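Local coordinates for protein Lys-gingipain catalytic subunit (Porphyromonas gingivalis, PDB 6I9A) that cleaves proteins after lysine residues as a secreted, calcium-binding cysteine endopeptidase and may act as a virulence factor in periodontal disease, at residues A[80-85]-A[100-105]; A[104-109]-A[116-121]. All coordinates share one frame; numbering follows the deposited sequence.

Contacts 1 and 2 sit side by side, their centres about 6 Å apart, in the peptidase family C25 part of the chain. They share Tyr104 and Tyr105 in the short helix 103-106, which packs against two neighbouring strands of one parallel sheet: 79-83 in contact 1 and 117-121, an edge strand within this chain, in contact 2. Along the chain, strand 79-83 comes first, then the helix, then strand 117-121. A 2.7 Å salt bridge from Asp102 OD1 to Arg120 NH2 ties the two together. Helix and strands thus form one linked unit of the peptidase domain, and it carries an aspartate of each of two calcium sites, Asp85 and Asp109.

Contact 1. Residues A[80-85]-A[100-105]; sequences LALVGD and VTDLYY. With CA (calcium ion), chain H.
Leu80 and Leu82, two residues apart on strand 79-83, both meet the short helix 103-106 at Tyr105. The strand lies inside the four-stranded parallel sheet of the catalytic part, between strands 14-20 and 117-121. Leu80 comes first: its CD2 lies against Tyr105 CB at 3.9 Å, and Ile63 of helix 56-72 touches both side chains. Leu82 touches two residues. With CG beside the backbone N and anti to the carbonyl carbon (chi1 -53°), it sends CD1 into the corner between two side chains, 3.7 Å from Tyr105 CD2 on an oblique approach to the ring and 3.6 Å from Asp102 CG. The methyl thus packs on a buried carboxylate whose charge is matched by a salt bridge to Arg120. Asp102 OD1 also lies in the plane of the tyrosine ring at its edge, 3.6 Å from CE2, where the polarised ring hydrogens would suit an anion. Past the strand, Gly84 has phi 133° and psi 164°, angles at which a CB would be pressed against the carbonyl O of Val83; its own O accepts from Arg120 NH1. Asp85 then closes the segment at a calcium ion completed by Phe254 O, Glu263 and three waters. Its carboxylate chelates the metal through both oxygens, with OD1 and OD2 each 2.5 Å from the calcium.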
loop_
_atom_site.group_PDB
_atom_site.type_symbol
_atom_site.label_atom_id
_atom_site.label_comp_id
_atom_site.label_asym_id
_atom_site.label_seq_id
_atom_site.Cartn_x
_atom_site.Cartn_y
_atom_site.Cartn_z
ATOM N N LEU A 80 -9.828 3.437 -2.784
ATOM C CA LEU A 80 -10.114 3.669 -4.190
ATOM C C LEU A 80 -9.044 2.960 -4.999
ATOM O O LEU A 80 -7.897 3.352 -4.960
ATOM C CB LEU A 80 -10.169 5.180 -4.497
ATOM C CG LEU A 80 -10.272 5.531 -5.975
ATOM C CD1 LEU A 80 -11.602 5.037 -6.592
ATOM C CD2 LEU A 80 -10.143 7.048 -6.172
ATOM N N ALA A 81 -9.449 1.915 -5.751
ATOM C CA ALA A 81 -8.550 1.164 -6.609
ATOM C C ALA A 81 -8.774 1.560 -8.058
ATOM O O ALA A 81 -9.869 1.389 -8.592
ATOM C CB ALA A 81 -8.796 -0.324 -6.449
ATOM N N LEU A 82 -7.770 2.150 -8.689
ATOM C CA LEU A 82 -7.797 2.521 -10.101
ATOM C C LEU A 82 -7.071 1.443 -10.849
ATOM O O LEU A 82 -5.923 1.113 -10.522
ATOM C CB LEU A 82 -7.111 3.896 -10.308
ATOM C CG LEU A 82 -7.640 5.021 -9.444
ATOM C CD1 LEU A 82 -6.790 6.289 -9.662
ATOM C CD2 LEU A 82 -9.130 5.308 -9.782
ATOM N N VAL A 83 -7.724 0.823 -11.834
ATOM C CA VAL A 83 -7.134 -0.293 -12.571
ATOM C C VAL A 83 -6.967 0.100 -14.035
ATOM O O VAL A 83 -7.962 0.289 -14.747
ATOM C CB VAL A 83 -7.984 -1.574 -12.414
ATOM C CG1 VAL A 83 -7.321 -2.729 -13.147
ATOM C CG2 VAL A 83 -8.186 -1.883 -10.934
ATOM N N GLY A 84 -5.721 0.234 -14.448
ATOM C CA GLY A 84 -5.384 0.669 -15.795
ATOM C C GLY A 84 -4.330 1.754 -15.796
ATOM O O GLY A 84 -4.037 2.374 -14.763
ATOM N N ASP A 85 -3.756 1.946 -16.963
ATOM C CA ASP A 85 -2.785 2.992 -17.204
ATOM C C ASP A 85 -3.550 4.269 -17.675
ATOM O O ASP A 85 -4.777 4.333 -17.658
ATOM C CB ASP A 85 -1.718 2.498 -18.195
ATOM C CG ASP A 85 -0.367 3.226 -18.164
ATOM O OD1 ASP A 85 -0.295 4.374 -17.621
ATOM O OD2 ASP A 85 0.628 2.653 -18.656
ATOM N N VAL A 100 1.618 14.369 -13.828
ATOM C CA VAL A 100 0.391 13.599 -13.609
ATOM C C VAL A 100 0.213 13.294 -12.134
ATOM O O VAL A 100 1.166 12.996 -11.383
ATOM C CB VAL A 100 0.383 12.320 -14.493
ATOM C CG1 VAL A 100 1.427 11.276 -14.034
ATOM C CG2 VAL A 100 -1.028 11.728 -14.583
ATOM N N THR A 101 -1.067 13.284 -11.708
ATOM C CA THR A 101 -1.452 12.889 -10.361
ATOM C C THR A 101 -2.811 12.245 -10.419
ATOM O O THR A 101 -3.674 12.577 -11.250
ATOM C CB THR A 101 -1.489 14.094 -9.369
ATOM O OG1 THR A 101 -1.726 13.649 -8.033
ATOM C CG2 THR A 101 -2.537 15.164 -9.714
ATOM N N ASP A 102 -3.008 11.362 -9.433
ATOM C CA ASP A 102 -4.297 10.737 -9.144
ATOM C C ASP A 102 -4.958 11.401 -7.934
ATOM O O ASP A 102 -6.057 11.006 -7.540
ATOM C CB ASP A 102 -4.144 9.228 -8.855
ATOM C CG ASP A 102 -3.882 8.408 -10.086
ATOM O OD1 ASP A 102 -4.253 8.869 -11.182
ATOM O OD2 ASP A 102 -3.302 7.279 -9.950
ATOM N N LEU A 103 -4.310 12.436 -7.355
ATOM C CA LEU A 103 -4.852 13.016 -6.122
ATOM C C LEU A 103 -6.292 13.458 -6.269
ATOM O O LEU A 103 -7.079 13.296 -5.302
ATOM C CB LEU A 103 -4.006 14.246 -5.722
ATOM C CG LEU A 103 -4.496 14.962 -4.440
ATOM C CD1 LEU A 103 -4.464 14.077 -3.210
ATOM C CD2 LEU A 103 -3.694 16.224 -4.199
ATOM N N TYR A 104 -6.638 14.067 -7.414
ATOM C CA TYR A 104 -7.966 14.697 -7.499
ATOM C C TYR A 104 -9.099 13.689 -7.730
ATOM O O TYR A 104 -10.255 14.064 -7.556
ATOM C CB TYR A 104 -7.925 15.819 -8.519
ATOM C CG TYR A 104 -6.987 16.886 -7.982
ATOM C CD1 TYR A 104 -5.734 17.096 -8.562
ATOM C CD2 TYR A 104 -7.303 17.591 -6.825
ATOM C CE1 TYR A 104 -4.823 18.003 -8.018
ATOM C CE2 TYR A 104 -6.408 18.495 -6.267
ATOM C CZ TYR A 104 -5.169 18.702 -6.870
ATOM O OH TYR A 104 -4.259 19.548 -6.282
ATOM N N TYR A 105 -8.781 12.430 -7.977
ATOM C CA TYR A 105 -9.834 11.408 -7.886
ATOM C C TYR A 105 -10.213 11.173 -6.421
ATOM O O TYR A 105 -11.384 10.929 -6.116
ATOM C CB TYR A 105 -9.361 10.073 -8.478
ATOM C CG TYR A 105 -9.123 10.129 -9.981
ATOM C CD1 TYR A 105 -10.114 10.590 -10.855
ATOM C CD2 TYR A 105 -7.906 9.720 -10.526
ATOM C CE1 TYR A 105 -9.883 10.652 -12.234
ATOM C CE2 TYR A 105 -7.662 9.781 -11.899
ATOM C CZ TYR A 105 -8.659 10.244 -12.753
ATOM O OH TYR A 105 -8.427 10.330 -14.104
HETATM CA CA CA H . 2.181 4.498 -17.944
HETATM O O HOH W 1 1.178 5.842 -19.704
HETATM O O HOH W 2 4.242 5.745 -18.391
HETATM O O HOH W 3 3.293 3.265 -19.627
#

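Contact 2. Residues A[104-109]-A[116-121]; sequences YYSAVD and MYTFRM. With CA (calcium ion), chain G.
Ser106 CB lies 3.0 Å from Thr118 OG1, a tight carbon-oxygen contact and not a hydrogen bond. The serine hydroxyl is turned off this line: OG sits between its own backbone N and carbonyl carbon (chi1 75°) and bonds back to Leu103 O, leaving the CB to face the threonine. Thr118 OG1 donates to Met116 O over a long 3.3 Å, coming from above the carbonyl plane and off the lone pairs. Met116 starts off to one side, but its chain bends at the sulfur (chi3 -76°) and brings CE to 4.0 Å from both Val108 CG2 and Tyr105 O. Ile63 and Tyr67 of helix 56-72 also touch this methionine. The segments join helix 103-106 to strand 117-121, an edge strand of the parallel sheet within this chain, and the connection between them is a calcium-binding loop. Asp109 holds the metal through a single oxygen, OD1 at 2.3 Å, while Asp111, Phe113 O, Glu115 and two waters supply further ligands; one of these waters donates to Asp109 O over 2.7 Å. Farther along the strand, Arg120 runs extended through its first two torsions and bends at the third (chi3 -70°), so that NH2, paired with Asp102, stands at the edge of the Tyr105 ring, near its plane and 4.3 Å from CE2. The tyrosine OH takes a hydrogen bond from Gly91 N.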
loop_
_atom_site.group_PDB
_atom_site.type_symbol
_atom_site.label_atom_id
_atom_site.label_comp_id
_atom_site.label_asym_id
_atom_site.label_seq_id
_atom_site.Cartn_x
_atom_site.Cartn_y
_atom_site.Cartn_z
ATOM N N TYR A 104 -6.638 14.067 -7.414
ATOM C CA TYR A 104 -7.966 14.697 -7.499
ATOM C C TYR A 104 -9.099 13.689 -7.730
ATOM O O TYR A 104 -10.255 14.064 -7.556
ATOM C CB TYR A 104 -7.925 15.819 -8.519
ATOM C CG TYR A 104 -6.987 16.886 -7.982
ATOM C CD1 TYR A 104 -5.734 17.096 -8.562
ATOM C CD2 TYR A 104 -7.303 17.591 -6.825
ATOM C CE1 TYR A 104 -4.823 18.003 -8.018
ATOM C CE2 TYR A 104 -6.408 18.495 -6.267
ATOM C CZ TYR A 104 -5.169 18.702 -6.870
ATOM O OH TYR A 104 -4.259 19.548 -6.282
ATOM N N TYR A 105 -8.781 12.430 -7.977
ATOM C CA TYR A 105 -9.834 11.408 -7.886
ATOM C C TYR A 105 -10.213 11.173 -6.421
ATOM O O TYR A 105 -11.384 10.929 -6.116
ATOM C CB TYR A 105 -9.361 10.073 -8.478
ATOM C CG TYR A 105 -9.123 10.129 -9.981
ATOM C CD1 TYR A 105 -10.114 10.590 -10.855
ATOM C CD2 TYR A 105 -7.906 9.720 -10.526
ATOM C CE1 TYR A 105 -9.883 10.652 -12.234
ATOM C CE2 TYR A 105 -7.662 9.781 -11.899
ATOM C CZ TYR A 105 -8.659 10.244 -12.753
ATOM O OH TYR A 105 -8.427 10.330 -14.104
ATOM N N SER A 106 -9.219 11.240 -5.520
ATOM C CA SER A 106 -9.343 10.943 -4.072
ATOM C C SER A 106 -9.741 12.152 -3.239
ATOM O O SER A 106 -10.320 11.967 -2.161
ATOM C CB SER A 106 -8.021 10.367 -3.535
ATOM O OG SER A 106 -6.962 11.295 -3.349
ATOM N N ALA A 107 -9.435 13.347 -3.684
ATOM C CA ALA A 107 -9.646 14.580 -2.934
ATOM C C ALA A 107 -10.998 15.088 -3.325
ATOM O O ALA A 107 -11.163 15.685 -4.386
ATOM C CB ALA A 107 -8.521 15.578 -3.249
ATOM N N VAL A 108 -11.978 14.827 -2.468
ATOM C CA VAL A 108 -13.383 15.091 -2.831
ATOM C C VAL A 108 -13.858 16.464 -2.349
ATOM O O VAL A 108 -14.477 17.217 -3.118
ATOM C CB VAL A 108 -14.298 13.975 -2.310
ATOM C CG1 VAL A 108 -15.752 14.225 -2.704
ATOM C CG2 VAL A 108 -13.844 12.609 -2.804
ATOM N N ASP A 109 -13.559 16.807 -1.094
ATOM C CA ASP A 109 -13.927 18.115 -0.570
ATOM C C ASP A 109 -12.817 19.111 -0.972
ATOM O O ASP A 109 -11.968 18.803 -1.834
ATOM C CB ASP A 109 -14.278 18.088 0.922
ATOM C CG ASP A 109 -13.252 17.500 1.857
ATOM O OD1 ASP A 109 -12.073 17.573 1.554
ATOM O OD2 ASP A 109 -13.655 16.972 2.893
ATOM N N MET A 116 -9.988 9.055 0.470
ATOM C CA MET A 116 -9.845 7.629 0.317
ATOM C C MET A 116 -8.383 7.289 0.096
ATOM O O MET A 116 -7.687 8.067 -0.578
ATOM C CB MET A 116 -10.640 7.137 -0.906
ATOM C CG MET A 116 -12.160 7.271 -0.733
ATOM S SD MET A 116 -13.069 7.146 -2.304
ATOM C CE MET A 116 -12.728 8.794 -2.994
ATOM N N TYR A 117 -7.950 6.112 0.523
ATOM C CA TYR A 117 -6.625 5.604 0.172
ATOM C C TYR A 117 -6.648 5.113 -1.249
ATOM O O TYR A 117 -7.384 4.158 -1.566
ATOM C CB TYR A 117 -6.276 4.433 1.082
ATOM C CG TYR A 117 -5.752 4.762 2.461
ATOM C CD1 TYR A 117 -5.076 5.966 2.720
ATOM C CD2 TYR A 117 -5.805 3.821 3.486
ATOM C CE1 TYR A 117 -4.501 6.211 3.966
ATOM C CE2 TYR A 117 -5.243 4.061 4.738
ATOM C CZ TYR A 117 -4.574 5.254 4.962
ATOM O OH TYR A 117 -4.009 5.523 6.190
ATOM N N THR A 118 -5.910 5.768 -2.134
ATOM C CA THR A 118 -5.949 5.517 -3.552
ATOM C C THR A 118 -4.697 4.865 -4.032
ATOM O O THR A 118 -3.578 5.281 -3.678
ATOM C CB THR A 118 -6.174 6.874 -4.261
ATOM O OG1 THR A 118 -7.426 7.406 -3.776
ATOM C CG2 THR A 118 -6.257 6.762 -5.762
ATOM N N PHE A 119 -4.845 3.880 -4.910
ATOM C CA PHE A 119 -3.704 3.222 -5.538
ATOM C C PHE A 119 -4.091 2.892 -6.949
ATOM O O PHE A 119 -5.276 2.786 -7.282
ATOM C CB PHE A 119 -3.240 1.992 -4.748
ATOM C CG PHE A 119 -4.325 0.943 -4.554
ATOM C CD1 PHE A 119 -4.506 -0.068 -5.494
ATOM C CD2 PHE A 119 -5.108 0.925 -3.387
ATOM C CE1 PHE A 119 -5.436 -1.069 -5.281
ATOM C CE2 PHE A 119 -6.065 -0.062 -3.214
ATOM C CZ PHE A 119 -6.210 -1.057 -4.145
ATOM N N ARG A 120 -3.077 2.665 -7.785
ATOM C CA ARG A 120 -3.281 2.385 -9.193
ATOM C C ARG A 120 -2.586 1.103 -9.592
ATOM O O ARG A 120 -1.361 0.993 -9.504
ATOM C CB ARG A 120 -2.817 3.567 -10.069
ATOM C CG ARG A 120 -2.886 3.294 -11.575
ATOM C CD ARG A 120 -2.331 4.445 -12.381
ATOM N NE ARG A 120 -3.176 5.638 -12.349
ATOM C CZ ARG A 120 -3.888 6.066 -13.393
ATOM N NH1 ARG A 120 -4.038 5.290 -14.488
ATOM N NH2 ARG A 120 -4.485 7.239 -13.345
ATOM N N MET A 121 -3.377 0.108 -10.025
ATOM C CA MET A 121 -2.892 -1.128 -10.604
ATOM C C MET A 121 -2.693 -0.819 -12.071
ATOM O O MET A 121 -3.596 -1.023 -12.894
ATOM C CB MET A 121 -3.920 -2.245 -10.372
ATOM C CG MET A 121 -4.295 -2.425 -8.897
ATOM S SD MET A 121 -3.128 -3.472 -8.015
ATOM C CE MET A 121 -3.818 -4.944 -8.448
HETATM CA CA CA G . -10.204 16.233 1.488
HETATM O O HOH W 4 -10.137 17.068 -0.791
HETATM O O HOH W 5 -9.788 16.459 3.828
#